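Local atomic coordinates of NS3-like protein (PDB entry 6M40), a protein that forms the RNA helicase domain of the Alongshan virus NS3-like protein, which probably couples ATP hydrolysis to RNA unwinding. Residues 323-335 with 342-354. Numbering follows the deposited sequence.
Sequences DHPDSVTLLEANM and LPEEPCGAAVQQA
Asn334 reads the backbone of Glu345 with both ends of its amide. Its CB leaves helix 328-339, and with CG anti to the carbonyl carbon (chi1 -84°) the amide swings over to the extended chain of 344-347. There OD1 accepts the N-H of Glu345 at 2.8 Å, nearly straight (169°), in the carbonyl plane on a lone pair, while also resting against Glu344 CB. ND2 donates to Glu345 O at 3.3 Å and lies 3.5 Å from Cys347 SG. Asparagine suits the place, since one short side chain offers a donor and an acceptor to the N-H and the carbonyl of one residue of an extended loop; the two bonds also fix the amide's rotation. One turn earlier, the side chains of Leu330 and Glu345 cross at about a right angle, Leu330 CD1 touching Glu345 CB and CD2 packed on Cys347 CB at 3.6 Å. Farther along, branched Val351 divides its methyls: CG2 meets Asp326 CB, CG1 meets Leu331 CD1 at 3.9 Å. Small Ala354 lets Leu331 settle against helix 349-357. The axes of segments 328-335 and 349-354 are inclined by 40°, with Leu331 and Ala354 both packing on Val276 of strand 264-276, while Ala333 and Leu342 face helix 123-136.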
loop_
_atom_site.group_PDB
_atom_site.type_symbol
_atom_site.label_atom_id
_atom_site.label_comp_id
_atom_site.label_asym_id
_atom_site.label_seq_id
_atom_site.Cartn_x
_atom_site.Cartn_y
_atom_site.Cartn_z
ATOM N N ASP A 323 -7.153 -4.599 7.552
ATOM C CA ASP A 323 -7.409 -5.424 6.377
ATOM C C ASP A 323 -8.786 -6.053 6.520
ATOM O O ASP A 323 -9.202 -6.422 7.623
ATOM C CB ASP A 323 -6.332 -6.524 6.207
ATOM C CG ASP A 323 -5.287 -6.189 5.140
ATOM O OD1 ASP A 323 -5.581 -6.322 3.938
ATOM O OD2 ASP A 323 -4.160 -5.803 5.507
ATOM N N HIS A 324 -9.506 -6.135 5.410
ATOM C CA HIS A 324 -10.745 -6.896 5.409
ATOM C C HIS A 324 -10.435 -8.343 5.790
ATOM O O HIS A 324 -9.443 -8.906 5.318
ATOM C CB HIS A 324 -11.412 -6.837 4.039
ATOM C CG HIS A 324 -12.713 -7.577 3.972
ATOM N ND1 HIS A 324 -12.784 -8.950 4.026
ATOM C CD2 HIS A 324 -13.989 -7.140 3.866
ATOM C CE1 HIS A 324 -14.045 -9.329 3.941
ATOM N NE2 HIS A 324 -14.797 -8.249 3.845
ATOM N N PRO A 325 -11.268 -8.975 6.618
ATOM C CA PRO A 325 -10.858 -10.228 7.272
ATOM C C PRO A 325 -10.347 -11.324 6.345
ATOM O O PRO A 325 -9.472 -12.098 6.762
ATOM C CB PRO A 325 -12.137 -10.671 8.010
ATOM C CG PRO A 325 -13.238 -9.695 7.565
ATOM C CD PRO A 325 -12.535 -8.458 7.166
ATOM N N ASP A 326 -10.858 -11.449 5.124
ATOM C CA ASP A 326 -10.383 -12.485 4.216
ATOM C C ASP A 326 -10.126 -11.872 2.841
ATOM O O ASP A 326 -10.682 -12.286 1.825
ATOM C CB ASP A 326 -11.357 -13.668 4.166
ATOM C CG ASP A 326 -12.792 -13.236 4.113
ATOM O OD1 ASP A 326 -13.105 -12.331 3.319
ATOM O OD2 ASP A 326 -13.615 -13.809 4.852
ATOM N N SER A 327 -9.249 -10.868 2.822
ATOM C CA SER A 327 -8.756 -10.318 1.571
ATOM C C SER A 327 -7.594 -11.156 1.056
ATOM O O SER A 327 -6.782 -11.685 1.824
ATOM C CB SER A 327 -8.319 -8.863 1.742
ATOM O OG SER A 327 -7.097 -8.759 2.462
ATOM N N VAL A 328 -7.535 -11.295 -0.267
ATOM C CA VAL A 328 -6.517 -12.145 -0.853
ATOM C C VAL A 328 -5.104 -11.633 -0.606
ATOM O O VAL A 328 -4.147 -12.407 -0.714
ATOM C CB VAL A 328 -6.739 -12.323 -2.367
ATOM C CG1 VAL A 328 -6.593 -10.994 -3.080
ATOM C CG2 VAL A 328 -5.756 -13.346 -2.925
ATOM N N THR A 329 -4.940 -10.352 -0.271
ATOM C CA THR A 329 -3.621 -9.913 0.157
ATOM C C THR A 329 -3.252 -10.528 1.492
ATOM O O THR A 329 -2.080 -10.825 1.734
ATOM C CB THR A 329 -3.546 -8.392 0.249
ATOM O OG1 THR A 329 -4.676 -7.876 0.965
ATOM C CG2 THR A 329 -3.493 -7.766 -1.143
ATOM N N LEU A 330 -4.241 -10.772 2.347
ATOM C CA LEU A 330 -3.952 -11.425 3.619
ATOM C C LEU A 330 -3.691 -12.913 3.414
ATOM O O LEU A 330 -2.983 -13.537 4.214
ATOM C CB LEU A 330 -5.104 -11.191 4.584
ATOM C CG LEU A 330 -4.799 -11.166 6.082
ATOM C CD1 LEU A 330 -3.604 -10.290 6.448
ATOM C CD2 LEU A 330 -6.037 -10.678 6.811
ATOM N N LEU A 331 -4.224 -13.491 2.337
ATOM C CA LEU A 331 -3.885 -14.866 1.998
ATOM C C LEU A 331 -2.442 -14.976 1.514
ATOM O O LEU A 331 -1.666 -15.787 2.032
ATOM C CB LEU A 331 -4.854 -15.410 0.945
ATOM C CG LEU A 331 -4.468 -16.736 0.280
ATOM C CD1 LEU A 331 -4.415 -17.873 1.295
ATOM C CD2 LEU A 331 -5.433 -17.073 -0.848
ATOM N N GLU A 332 -2.052 -14.166 0.524
ATOM C CA GLU A 332 -0.702 -14.298 -0.023
ATOM C C GLU A 332 0.353 -13.961 1.025
ATOM O O GLU A 332 1.421 -14.580 1.047
ATOM C CB GLU A 332 -0.539 -13.418 -1.267
ATOM C CG GLU A 332 -1.695 -13.569 -2.259
ATOM C CD GLU A 332 -1.367 -13.226 -3.702
ATOM O OE1 GLU A 332 -0.886 -12.112 -3.973
ATOM O OE2 GLU A 332 -1.622 -14.077 -4.573
ATOM N N ALA A 333 0.067 -13.015 1.919
ATOM C CA ALA A 333 1.029 -12.696 2.969
ATOM C C ALA A 333 1.217 -13.872 3.928
ATOM O O ALA A 333 2.353 -14.239 4.258
ATOM C CB ALA A 333 0.594 -11.441 3.726
ATOM N N ASN A 334 0.114 -14.482 4.377
ATOM C CA ASN A 334 0.209 -15.608 5.302
ATOM C C ASN A 334 0.819 -16.823 4.613
ATOM O O ASN A 334 1.587 -17.570 5.225
ATOM C CB ASN A 334 -1.171 -15.956 5.869
ATOM C CG ASN A 334 -1.557 -15.100 7.080
ATOM O OD1 ASN A 334 -0.711 -14.703 7.880
ATOM N ND2 ASN A 334 -2.854 -14.823 7.216
HETATM N N MSE A 335 0.491 -17.045 3.344
HETATM C CA MSE A 335 1.081 -18.154 2.607
HETATM C C MSE A 335 2.605 -18.048 2.635
HETATM O O MSE A 335 3.294 -19.024 2.905
HETATM C CB MSE A 335 0.564 -18.182 1.172
HETATM C CG MSE A 335 -0.830 -18.762 1.036
HETATM SE SE MSE A 335 -1.468 -18.593 -0.806
HETATM C CE MSE A 335 -0.264 -19.892 -1.702
ATOM N N LEU A 342 7.324 -17.902 9.853
ATOM C CA LEU A 342 7.223 -16.628 10.548
ATOM C C LEU A 342 5.852 -16.494 11.196
ATOM O O LEU A 342 4.904 -17.187 10.813
ATOM C CB LEU A 342 7.437 -15.458 9.573
ATOM C CG LEU A 342 8.821 -15.314 8.927
ATOM C CD1 LEU A 342 8.883 -14.144 7.944
ATOM C CD2 LEU A 342 9.866 -15.150 10.017
ATOM N N PRO A 343 5.708 -15.616 12.192
ATOM C CA PRO A 343 4.375 -15.341 12.750
ATOM C C PRO A 343 3.417 -14.817 11.693
ATOM O O PRO A 343 3.792 -14.036 10.818
ATOM C CB PRO A 343 4.648 -14.288 13.826
ATOM C CG PRO A 343 6.070 -14.504 14.216
ATOM C CD PRO A 343 6.787 -15.005 12.987
ATOM N N GLU A 344 2.160 -15.230 11.800
ATOM C CA GLU A 344 1.154 -14.948 10.790
ATOM C C GLU A 344 0.215 -13.834 11.255
ATOM O O GLU A 344 0.309 -13.314 12.371
ATOM C CB GLU A 344 0.409 -16.239 10.447
ATOM C CG GLU A 344 1.355 -17.277 9.836
ATOM C CD GLU A 344 0.755 -18.659 9.673
ATOM O OE1 GLU A 344 -0.485 -18.808 9.731
ATOM O OE2 GLU A 344 1.542 -19.610 9.488
ATOM N N GLU A 345 -0.683 -13.448 10.367
ATOM C CA GLU A 345 -1.542 -12.302 10.562
ATOM C C GLU A 345 -2.975 -12.739 10.833
ATOM O O GLU A 345 -3.443 -13.720 10.243
ATOM C CB GLU A 345 -1.537 -11.386 9.329
ATOM C CG GLU A 345 -0.169 -10.906 8.893
ATOM C CD GLU A 345 0.153 -9.526 9.416
ATOM O OE1 GLU A 345 1.286 -9.319 9.894
ATOM O OE2 GLU A 345 -0.723 -8.642 9.345
ATOM N N PRO A 346 -3.696 -12.024 11.694
ATOM C CA PRO A 346 -5.130 -12.287 11.857
ATOM C C PRO A 346 -5.849 -12.271 10.514
ATOM O O PRO A 346 -5.691 -11.343 9.719
ATOM C CB PRO A 346 -5.595 -11.144 12.771
ATOM C CG PRO A 346 -4.365 -10.735 13.528
ATOM C CD PRO A 346 -3.219 -10.945 12.581
ATOM N N CYS A 347 -6.676 -13.291 10.273
ATOM C CA CYS A 347 -7.378 -13.406 9.002
ATOM C C CYS A 347 -8.665 -14.205 9.169
ATOM O O CYS A 347 -8.905 -14.845 10.199
ATOM C CB CYS A 347 -6.499 -14.062 7.922
ATOM S SG CYS A 347 -6.082 -15.766 8.261
ATOM N N GLY A 348 -9.486 -14.174 8.120
ATOM C CA GLY A 348 -10.772 -14.841 8.124
ATOM C C GLY A 348 -10.667 -16.357 8.106
ATOM O O GLY A 348 -9.593 -16.953 8.175
ATOM N N ALA A 349 -11.841 -16.993 8.032
ATOM C CA ALA A 349 -11.895 -18.450 7.991
ATOM C C ALA A 349 -11.664 -18.976 6.582
ATOM O O ALA A 349 -11.046 -20.031 6.412
ATOM C CB ALA A 349 -13.238 -18.941 8.531
ATOM N N ALA A 350 -12.160 -18.257 5.572
ATOM C CA ALA A 350 -11.961 -18.661 4.191
ATOM C C ALA A 350 -10.506 -18.552 3.760
ATOM O O ALA A 350 -10.124 -19.179 2.767
ATOM C CB ALA A 350 -12.835 -17.821 3.268
ATOM N N VAL A 351 -9.692 -17.774 4.468
ATOM C CA VAL A 351 -8.271 -17.737 4.164
ATOM C C VAL A 351 -7.563 -18.929 4.794
ATOM O O VAL A 351 -6.812 -19.652 4.127
ATOM C CB VAL A 351 -7.662 -16.396 4.618
ATOM C CG1 VAL A 351 -6.144 -16.446 4.523
ATOM C CG2 VAL A 351 -8.228 -15.258 3.777
ATOM N N GLN A 352 -7.807 -19.166 6.084
ATOM C CA GLN A 352 -7.254 -20.349 6.731
ATOM C C GLN A 352 -7.534 -21.600 5.917
ATOM O O GLN A 352 -6.656 -22.452 5.756
ATOM C CB GLN A 352 -7.841 -20.518 8.123
ATOM C CG GLN A 352 -7.434 -19.491 9.127
ATOM C CD GLN A 352 -8.256 -19.638 10.380
ATOM O OE1 GLN A 352 -8.641 -20.746 10.750
ATOM N NE2 GLN A 352 -8.559 -18.531 11.023
ATOM N N GLN A 353 -8.774 -21.749 5.442
ATOM C CA GLN A 353 -9.122 -22.856 4.557
ATOM C C GLN A 353 -8.257 -22.841 3.301
ATOM O O GLN A 353 -7.732 -23.876 2.876
ATOM C CB GLN A 353 -10.608 -22.752 4.196
ATOM C CG GLN A 353 -11.205 -23.920 3.426
ATOM C CD GLN A 353 -10.815 -23.945 1.960
ATOM O OE1 GLN A 353 -10.372 -24.970 1.451
ATOM N NE2 GLN A 353 -10.988 -22.822 1.274
ATOM N N ALA A 354 -8.094 -21.660 2.701
ATOM C CA ALA A 354 -7.359 -21.563 1.451
ATOM C C ALA A 354 -5.863 -21.793 1.659
ATOM O O ALA A 354 -5.185 -22.300 0.757
ATOM C CB ALA A 354 -7.616 -20.204 0.800
#